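Putative fimbrium tip subunit Fim1C (Bacteroides ovatus, PDB 4EPS) probably forms part of the tip of a fimbrium, a filamentous cell-surface appendage that mediates cell adhesion and biofilm formation. Local coordinates at residues R170-F173 / V179-P182; A55-I60 / D81-V86; T205-Y210 / Y218-K223. All blocks are in the same frame, centred on the assembly; numbering follows the deposited sequence.

Interaction 1: R170-F173 / V179-P182; sequences RYIF and VAMP
The backbone of Phe173 and that of Met181, a selenomethionine in this crystal, are joined by one hydrogen bond. Met181 N donates to Phe173 O over 2.9 Å. The bond is nearly straight, 172° at the hydrogen, and the donor is tilted 15° from the carbonyl plane. Ala180 CA adds a CA-H...O contact to Phe173 O at 3.5 Å. A water also lies 3.0 Å from Phe173 O and 2.8 Å from Met181 O, so it can link the two carbonyls.

The apolar contacts are few. Met181 CG sits between the backbone N and the carbonyl carbon (chi1 75°), and an extended second torsion carries the selenium to 3.8 Å from Phe173 CB. Thus the selenium meets the root of the Phe173 side chain and not its ring. Ile172 CG2, anti to the backbone N, meets Ala180 CB at 3.8 Å. This is a methyl-to-methyl touch near the surface.

The Phe173 ring packs in another direction. His333 meets it edge-to-face, and Tyr187 also adjoins it. Leu268 touches the side chains of both Phe173 and Met181. Backbone hydrogen bonds join Ile172 to Val264 and His266 of the parallel strand 261-267.

The chain folds back here after the long strand 148-174, on its way to the antiparallel strand 187-190. The contact is typical of a loop connection between neighbouring antiparallel strands, pinned by a single backbone hydrogen bond.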
loop_
_atom_site.group_PDB
_atom_site.type_symbol
_atom_site.label_atom_id
_atom_site.label_comp_id
_atom_site.label_asym_id
_atom_site.label_seq_id
_atom_site.Cartn_x
_atom_site.Cartn_y
_atom_site.Cartn_z
ATOM N N ARG A 170 3.741 -14.554 0.170
ATOM C CA ARG A 170 2.330 -14.221 0.223
ATOM C C ARG A 170 2.167 -12.801 -0.347
ATOM O O ARG A 170 2.920 -11.897 0.023
ATOM C CB ARG A 170 1.785 -14.306 1.653
ATOM C CG ARG A 170 0.386 -13.705 1.758
ATOM C CD ARG A 170 -0.084 -13.595 3.166
ATOM N NE ARG A 170 -1.497 -13.209 3.192
ATOM C CZ ARG A 170 -2.165 -12.947 4.309
ATOM N NH1 ARG A 170 -1.549 -12.994 5.484
ATOM N NH2 ARG A 170 -3.447 -12.612 4.258
ATOM N N TYR A 171 1.212 -12.621 -1.260
ATOM C CA TYR A 171 0.868 -11.299 -1.775
ATOM C C TYR A 171 -0.420 -10.848 -1.131
ATOM O O TYR A 171 -1.423 -11.554 -1.200
ATOM C CB TYR A 171 0.692 -11.300 -3.311
ATOM C CG TYR A 171 1.991 -11.305 -4.072
ATOM C CD1 TYR A 171 2.733 -12.475 -4.216
ATOM C CD2 TYR A 171 2.496 -10.134 -4.634
ATOM C CE1 TYR A 171 3.953 -12.479 -4.882
ATOM C CE2 TYR A 171 3.714 -10.130 -5.314
ATOM C CZ TYR A 171 4.430 -11.313 -5.446
ATOM O OH TYR A 171 5.637 -11.355 -6.090
ATOM N N ILE A 172 -0.391 -9.703 -0.476
ATOM C CA ILE A 172 -1.618 -9.064 0.012
ATOM C C ILE A 172 -1.943 -8.041 -1.092
ATOM O O ILE A 172 -1.303 -6.994 -1.168
ATOM C CB ILE A 172 -1.448 -8.441 1.416
ATOM C CG1 ILE A 172 -1.127 -9.549 2.478
ATOM C CG2 ILE A 172 -2.687 -7.607 1.817
ATOM C CD1 ILE A 172 -0.348 -9.039 3.715
ATOM N N PHE A 173 -2.871 -8.385 -1.975
ATOM C CA PHE A 173 -3.239 -7.485 -3.073
ATOM C C PHE A 173 -4.149 -6.395 -2.563
ATOM O O PHE A 173 -5.095 -6.672 -1.808
ATOM C CB PHE A 173 -3.912 -8.256 -4.204
ATOM C CG PHE A 173 -2.963 -9.187 -4.920
ATOM C CD1 PHE A 173 -1.780 -8.711 -5.471
ATOM C CD2 PHE A 173 -3.266 -10.539 -5.058
ATOM C CE1 PHE A 173 -0.918 -9.569 -6.152
ATOM C CE2 PHE A 173 -2.419 -11.391 -5.774
ATOM C CZ PHE A 173 -1.261 -10.901 -6.318
ATOM N N VAL A 179 -5.956 -0.658 0.643
ATOM C CA VAL A 179 -6.994 -1.488 1.283
ATOM C C VAL A 179 -6.909 -2.898 0.658
ATOM O O VAL A 179 -7.025 -3.030 -0.560
ATOM C CB VAL A 179 -8.408 -0.861 1.121
ATOM C CG1 VAL A 179 -9.495 -1.787 1.681
ATOM C CG2 VAL A 179 -8.477 0.529 1.772
ATOM N N ALA A 180 -6.722 -3.934 1.490
ATOM C CA ALA A 180 -6.603 -5.316 1.016
ATOM C C ALA A 180 -7.893 -5.745 0.339
ATOM O O ALA A 180 -9.000 -5.446 0.821
ATOM C CB ALA A 180 -6.271 -6.253 2.184
HETATM N N MSE A 181 -7.764 -6.415 -0.800
HETATM C CA MSE A 181 -8.958 -6.891 -1.459
HETATM C C MSE A 181 -9.460 -8.162 -0.704
HETATM O O MSE A 181 -8.672 -8.865 -0.055
HETATM C CB MSE A 181 -8.749 -7.084 -2.986
HETATM C CG MSE A 181 -7.971 -8.264 -3.428
HETATM SE SE MSE A 181 -7.540 -7.902 -5.382
HETATM C CE MSE A 181 -9.334 -8.035 -6.224
ATOM N N PRO A 182 -10.789 -8.382 -0.663
ATOM C CA PRO A 182 -11.303 -9.550 0.080
ATOM C C PRO A 182 -10.775 -10.843 -0.519
ATOM O O PRO A 182 -10.549 -10.904 -1.727
ATOM C CB PRO A 182 -12.826 -9.450 -0.100
ATOM C CG PRO A 182 -13.088 -8.070 -0.595
ATOM C CD PRO A 182 -11.874 -7.641 -1.343
HETATM O O HOH W 1 -5.882 -9.081 -0.167
#

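Interaction 2: A55-I60 / D81-V86; sequences AILDEI and DRLVGV
Leu57 and Leu83 meet through one methyl each. Leu57 CD1 lies 4.2 Å from Leu83 CD2, and the two side chains cross obliquely. The same Leu83 methyl is 4.3 Å from Ile60 CD1, so one branch meets both Leu57 and Ile60. Leu57 has CG beside the backbone N (chi1 -72°) and CD1 extended (chi2 180°), which brings CD1 to the contact. In Leu83 the extended branch is CD1, and the other methyl, CD2, does the touching.

These three side chains form the close part of the contact. Ile60 and Leu83 are buried. Ile60 also packs on Leu48, Ala50 and Ile77, and Leu83 reaches Ile13. Even here the methyls only just touch, and no hydrogen bond joins the segments.

The rest is looser. Val86 turns its side chain toward Leu57, but its CG1 and CG2 both stay 4.6 Å from Leu57 CD1. It packs instead on Ala50 and Lys52 of strand 45-52. Glu59 also points across, yet its OE2 stays 5.2 Å from Leu83 CD2. Asp58 and Gly85 are exposed. Their carbonyl oxygens each bond a glycerol, probably from the crystallisation liquor.

Each segment is shaped by its own backbone bonds. A type I turn runs from Leu57 to Ile60, closed by Ile60 N to Leu57 O at 3.0 Å. A type II turn runs from Leu83 to Val86, with Gly85 at positive phi. The contact joins the turn at 57-60, on strand 55-67, to the loop leading into strand 87-92; both strands pair antiparallel with strand 45-52 in the fimbrillin-like region.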
loop_
_atom_site.group_PDB
_atom_site.type_symbol
_atom_site.label_atom_id
_atom_site.label_comp_id
_atom_site.label_asym_id
_atom_site.label_seq_id
_atom_site.Cartn_x
_atom_site.Cartn_y
_atom_site.Cartn_z
ATOM N N ALA A 55 10.668 -65.109 26.809
ATOM C CA ALA A 55 10.149 -65.717 25.579
ATOM C C ALA A 55 8.856 -65.035 25.132
ATOM O O ALA A 55 8.023 -64.683 25.970
ATOM C CB ALA A 55 9.896 -67.207 25.787
ATOM N N ILE A 56 8.665 -64.915 23.810
ATOM C CA ILE A 56 7.438 -64.370 23.241
ATOM C C ILE A 56 6.315 -65.396 23.438
ATOM O O ILE A 56 6.515 -66.583 23.162
ATOM C CB ILE A 56 7.594 -63.977 21.740
ATOM C CG1 ILE A 56 8.766 -62.992 21.519
ATOM C CG2 ILE A 56 6.285 -63.403 21.195
ATOM C CD1 ILE A 56 9.287 -62.895 20.056
ATOM N N LEU A 57 5.146 -64.938 23.920
ATOM C CA LEU A 57 3.956 -65.768 24.094
ATOM C C LEU A 57 3.410 -66.131 22.729
ATOM O O LEU A 57 3.249 -65.248 21.878
ATOM C CB LEU A 57 2.873 -65.047 24.931
ATOM C CG LEU A 57 3.118 -64.861 26.432
ATOM C CD1 LEU A 57 1.948 -64.134 27.063
ATOM C CD2 LEU A 57 3.299 -66.215 27.152
ATOM N N ASP A 58 3.161 -67.435 22.497
ATOM C CA ASP A 58 2.631 -67.939 21.224
ATOM C C ASP A 58 1.314 -67.287 20.853
ATOM O O ASP A 58 1.031 -67.118 19.666
ATOM C CB ASP A 58 2.422 -69.465 21.284
ATOM C CG ASP A 58 3.684 -70.289 21.460
ATOM O OD1 ASP A 58 4.700 -69.971 20.799
ATOM O OD2 ASP A 58 3.631 -71.307 22.192
ATOM N N GLU A 59 0.493 -66.950 21.860
ATOM C CA GLU A 59 -0.812 -66.336 21.633
ATOM C C GLU A 59 -0.696 -64.841 21.242
ATOM O O GLU A 59 -1.647 -64.330 20.671
ATOM C CB GLU A 59 -1.733 -66.503 22.864
ATOM C CG GLU A 59 -1.270 -65.771 24.120
ATOM C CD GLU A 59 -2.233 -65.775 25.291
ATOM O OE1 GLU A 59 -3.293 -65.110 25.201
ATOM O OE2 GLU A 59 -1.896 -66.396 26.325
ATOM N N ILE A 60 0.425 -64.148 21.584
ATOM C CA ILE A 60 0.639 -62.701 21.301
ATOM C C ILE A 60 2.036 -62.515 20.666
ATOM O O ILE A 60 2.980 -62.015 21.288
ATOM C CB ILE A 60 0.429 -61.784 22.564
ATOM C CG1 ILE A 60 -0.875 -62.149 23.355
ATOM C CG2 ILE A 60 0.403 -60.282 22.142
ATOM C CD1 ILE A 60 -0.935 -61.737 24.839
ATOM N N ASP A 81 -4.427 -63.892 34.860
ATOM C CA ASP A 81 -3.361 -63.730 35.862
ATOM C C ASP A 81 -1.960 -64.041 35.296
ATOM O O ASP A 81 -0.957 -63.552 35.827
ATOM C CB ASP A 81 -3.640 -64.630 37.086
ATOM C CG ASP A 81 -4.600 -64.039 38.110
ATOM O OD1 ASP A 81 -5.388 -63.124 37.739
ATOM O OD2 ASP A 81 -4.579 -64.497 39.280
ATOM N N ARG A 82 -1.895 -64.831 34.202
ATOM C CA ARG A 82 -0.648 -65.172 33.509
ATOM C C ARG A 82 -0.022 -63.923 32.848
ATOM O O ARG A 82 1.163 -63.938 32.526
ATOM C CB ARG A 82 -0.893 -66.251 32.450
ATOM N N LEU A 83 -0.805 -62.839 32.685
ATOM C CA LEU A 83 -0.306 -61.603 32.071
ATOM C C LEU A 83 0.399 -60.706 33.095
ATOM O O LEU A 83 1.055 -59.756 32.686
ATOM C CB LEU A 83 -1.412 -60.846 31.328
ATOM C CG LEU A 83 -2.075 -61.609 30.171
ATOM C CD1 LEU A 83 -3.075 -60.740 29.462
ATOM C CD2 LEU A 83 -1.035 -62.149 29.167
ATOM N N VAL A 84 0.374 -61.059 34.411
ATOM C CA VAL A 84 1.107 -60.287 35.429
ATOM C C VAL A 84 2.616 -60.472 35.197
ATOM O O VAL A 84 3.075 -61.601 35.027
ATOM C CB VAL A 84 0.689 -60.656 36.888
ATOM C CG1 VAL A 84 1.603 -59.983 37.925
ATOM C CG2 VAL A 84 -0.773 -60.292 37.143
ATOM N N GLY A 85 3.350 -59.359 35.149
ATOM C CA GLY A 85 4.801 -59.352 34.949
ATOM C C GLY A 85 5.231 -59.452 33.494
ATOM O O GLY A 85 6.434 -59.476 33.200
ATOM N N VAL A 86 4.254 -59.507 32.571
ATOM C CA VAL A 86 4.532 -59.626 31.140
ATOM C C VAL A 86 4.928 -58.243 30.572
ATOM O O VAL A 86 4.342 -57.215 30.945
ATOM C CB VAL A 86 3.325 -60.262 30.383
ATOM C CG1 VAL A 86 3.463 -60.146 28.866
ATOM C CG2 VAL A 86 3.129 -61.726 30.795
#

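Interaction 3: T205-Y210 / Y218-K223; sequences TKISPY and YRLLRK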
loop_
_atom_site.group_PDB
_atom_site.type_symbol
_atom_site.label_atom_id
_atom_site.label_comp_id
_atom_site.label_asym_id
_atom_site.label_seq_id
_atom_site.Cartn_x
_atom_site.Cartn_y
_atom_site.Cartn_z
ATOM N N THR A 205 19.242 -40.121 -9.991
ATOM C CA THR A 205 19.469 -39.790 -8.567
ATOM C C THR A 205 18.307 -38.957 -7.982
ATOM O O THR A 205 18.353 -38.586 -6.804
ATOM C CB THR A 205 20.802 -39.053 -8.391
ATOM O OG1 THR A 205 20.794 -37.892 -9.226
ATOM C CG2 THR A 205 22.011 -39.937 -8.710
ATOM N N LYS A 206 17.271 -38.686 -8.806
ATOM C CA LYS A 206 16.093 -37.904 -8.446
ATOM C C LYS A 206 15.339 -38.580 -7.314
ATOM O O LYS A 206 15.093 -39.794 -7.346
ATOM C CB LYS A 206 15.178 -37.689 -9.658
ATOM C CG LYS A 206 14.324 -36.427 -9.549
ATOM C CD LYS A 206 13.374 -36.278 -10.741
ATOM C CE LYS A 206 12.564 -35.001 -10.695
ATOM N NZ LYS A 206 11.532 -35.010 -9.616
ATOM N N ILE A 207 14.995 -37.788 -6.294
ATOM C CA ILE A 207 14.289 -38.338 -5.146
ATOM C C ILE A 207 12.870 -37.726 -5.068
ATOM O O ILE A 207 12.614 -36.661 -5.653
ATOM C CB ILE A 207 15.146 -38.212 -3.857
ATOM C CG1 ILE A 207 15.454 -36.764 -3.467
ATOM C CG2 ILE A 207 16.457 -39.018 -4.026
ATOM C CD1 ILE A 207 16.476 -36.599 -2.290
ATOM N N SER A 208 11.926 -38.445 -4.417
ATOM C CA SER A 208 10.533 -37.984 -4.359
ATOM C C SER A 208 10.051 -37.815 -2.915
ATOM O O SER A 208 9.457 -38.733 -2.344
ATOM C CB SER A 208 9.628 -38.942 -5.135
ATOM O OG SER A 208 10.152 -39.169 -6.433
ATOM N N PRO A 209 10.324 -36.644 -2.303
ATOM C CA PRO A 209 9.871 -36.424 -0.923
ATOM C C PRO A 209 8.375 -36.221 -0.845
ATOM O O PRO A 209 7.708 -36.026 -1.868
ATOM C CB PRO A 209 10.606 -35.144 -0.475
ATOM C CG PRO A 209 11.128 -34.516 -1.706
ATOM C CD PRO A 209 10.975 -35.442 -2.872
ATOM N N TYR A 210 7.858 -36.240 0.365
ATOM C CA TYR A 210 6.447 -35.983 0.595
ATOM C C TYR A 210 6.223 -34.486 0.603
ATOM O O TYR A 210 6.920 -33.774 1.327
ATOM C CB TYR A 210 5.977 -36.623 1.913
ATOM C CG TYR A 210 4.525 -36.314 2.207
ATOM C CD1 TYR A 210 3.504 -36.939 1.500
ATOM C CD2 TYR A 210 4.175 -35.334 3.128
ATOM C CE1 TYR A 210 2.170 -36.591 1.694
ATOM C CE2 TYR A 210 2.839 -34.987 3.343
ATOM C CZ TYR A 210 1.838 -35.629 2.633
ATOM O OH TYR A 210 0.517 -35.308 2.843
ATOM N N TYR A 218 8.583 -29.781 2.169
ATOM C CA TYR A 218 8.876 -31.145 1.727
ATOM C C TYR A 218 9.484 -31.918 2.862
ATOM O O TYR A 218 10.313 -31.357 3.587
ATOM C CB TYR A 218 9.848 -31.156 0.536
ATOM C CG TYR A 218 9.296 -30.475 -0.697
ATOM C CD1 TYR A 218 9.338 -29.088 -0.828
ATOM C CD2 TYR A 218 8.690 -31.213 -1.716
ATOM C CE1 TYR A 218 8.843 -28.454 -1.972
ATOM C CE2 TYR A 218 8.188 -30.585 -2.863
ATOM C CZ TYR A 218 8.270 -29.208 -2.981
ATOM O OH TYR A 218 7.757 -28.567 -4.081
ATOM N N ARG A 219 9.090 -33.184 3.015
ATOM C CA ARG A 219 9.579 -34.064 4.094
ATOM C C ARG A 219 10.102 -35.346 3.512
ATOM O O ARG A 219 9.522 -35.890 2.575
ATOM C CB ARG A 219 8.466 -34.336 5.133
ATOM C CG ARG A 219 8.016 -33.039 5.812
ATOM C CD ARG A 219 7.340 -33.234 7.153
ATOM N NE ARG A 219 5.963 -33.716 7.038
ATOM C CZ ARG A 219 4.881 -32.942 6.983
ATOM N NH1 ARG A 219 4.999 -31.611 7.001
ATOM N NH2 ARG A 219 3.678 -33.484 6.890
ATOM N N LEU A 220 11.228 -35.826 4.039
ATOM C CA LEU A 220 11.835 -37.046 3.545
ATOM C C LEU A 220 12.448 -37.814 4.691
ATOM O O LEU A 220 13.347 -37.291 5.348
ATOM C CB LEU A 220 12.926 -36.696 2.501
ATOM C CG LEU A 220 13.649 -37.879 1.859
ATOM C CD1 LEU A 220 12.739 -38.557 0.811
ATOM C CD2 LEU A 220 14.906 -37.402 1.171
ATOM N N LEU A 221 11.988 -39.047 4.914
ATOM C CA LEU A 221 12.607 -39.910 5.922
ATOM C C LEU A 221 13.984 -40.363 5.439
ATOM O O LEU A 221 14.143 -40.682 4.252
ATOM C CB LEU A 221 11.738 -41.145 6.219
ATOM C CG LEU A 221 10.366 -40.852 6.826
ATOM C CD1 LEU A 221 9.433 -42.035 6.585
ATOM C CD2 LEU A 221 10.476 -40.508 8.313
ATOM N N ARG A 222 14.981 -40.364 6.358
ATOM C CA ARG A 222 16.368 -40.770 6.087
ATOM C C ARG A 222 16.864 -41.676 7.196
ATOM O O ARG A 222 16.372 -41.606 8.324
ATOM C CB ARG A 222 17.305 -39.537 5.976
ATOM C CG ARG A 222 16.933 -38.507 4.854
ATOM C CD ARG A 222 17.164 -39.038 3.452
ATOM N NE ARG A 222 18.575 -39.357 3.194
ATOM C CZ ARG A 222 19.003 -40.222 2.281
ATOM N NH1 ARG A 222 18.133 -40.909 1.544
ATOM N NH2 ARG A 222 20.305 -40.429 2.114
ATOM N N LYS A 223 17.808 -42.556 6.878
ATOM C CA LYS A 223 18.372 -43.427 7.912
ATOM C C LYS A 223 19.186 -42.593 8.895
ATOM O O LYS A 223 19.895 -41.677 8.473
ATOM C CB LYS A 223 19.237 -44.520 7.295
ATOM C CG LYS A 223 18.431 -45.673 6.723
ATOM C CD LYS A 223 19.348 -46.665 6.035
ATOM C CE LYS A 223 18.595 -47.866 5.530
ATOM N NZ LYS A 223 19.457 -48.766 4.713
#
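A beta hairpin made by strands 206-212 and 217-222 brings Tyr210 and Arg219 together as an antiparallel hydrogen-bonded pair. Tyr210 N donates to Arg219 O, and Arg219 N donates to Tyr210 O, each over 2.8 Å. Tyr218 CA adds a CA-H...O contact to Tyr210 O.

The side chains of the pair lie side by side and point the same way. Arg219 NH2 is 3.9 Å from Tyr210 CE2, with the ring and guanidinium planes 44° apart. Salt bridges from Arg219 NH1 to Asp212 and Glu217 anchor the guanidinium, and NH2 hydrogen-bonds a glycerol, probably from the crystallisation liquor.

Pro209 CB lies 3.3 Å from Arg219 O and 4.1 Å from Leu220 CB, while its CG approaches Tyr218 CD2 obliquely. In one of two Ile207 conformers, and so less certainly, its CD1 meets Leu220 CD2 at 3.9 Å, the side chains crossing at about a right angle. Leu220 CG is anti to the backbone N (chi1 -179°); chi2 76° turns CD1 to Pro209 CA, leaving CD2 extended toward Ile207.

Phe196 of strand 195-198 touches Ile207, Pro209 and Tyr218. The hairpin's strand 217-222 also pairs with strand 148-174 in this fimbrillin-like region of the transthyretin clan.

How the interactions relate
The three contacts follow one another along the chain: interaction 2, then interaction 1, then interaction 3. All lie in the fimbrillin-like region, and none touches another. Interactions 1 and 3 are the closest pair, with centres about 34 Å apart and nearest atoms about 15 Å apart. They are related through strand 148-174, which carries residues 170-173 and pairs with strand 217-222 of the hairpin. Interaction 2 is remote, its centre about 40 Å from that of interaction 3 and about 63 Å from that of interaction 1. A glycerol lies near each contact, probably from the crystallisation liquor.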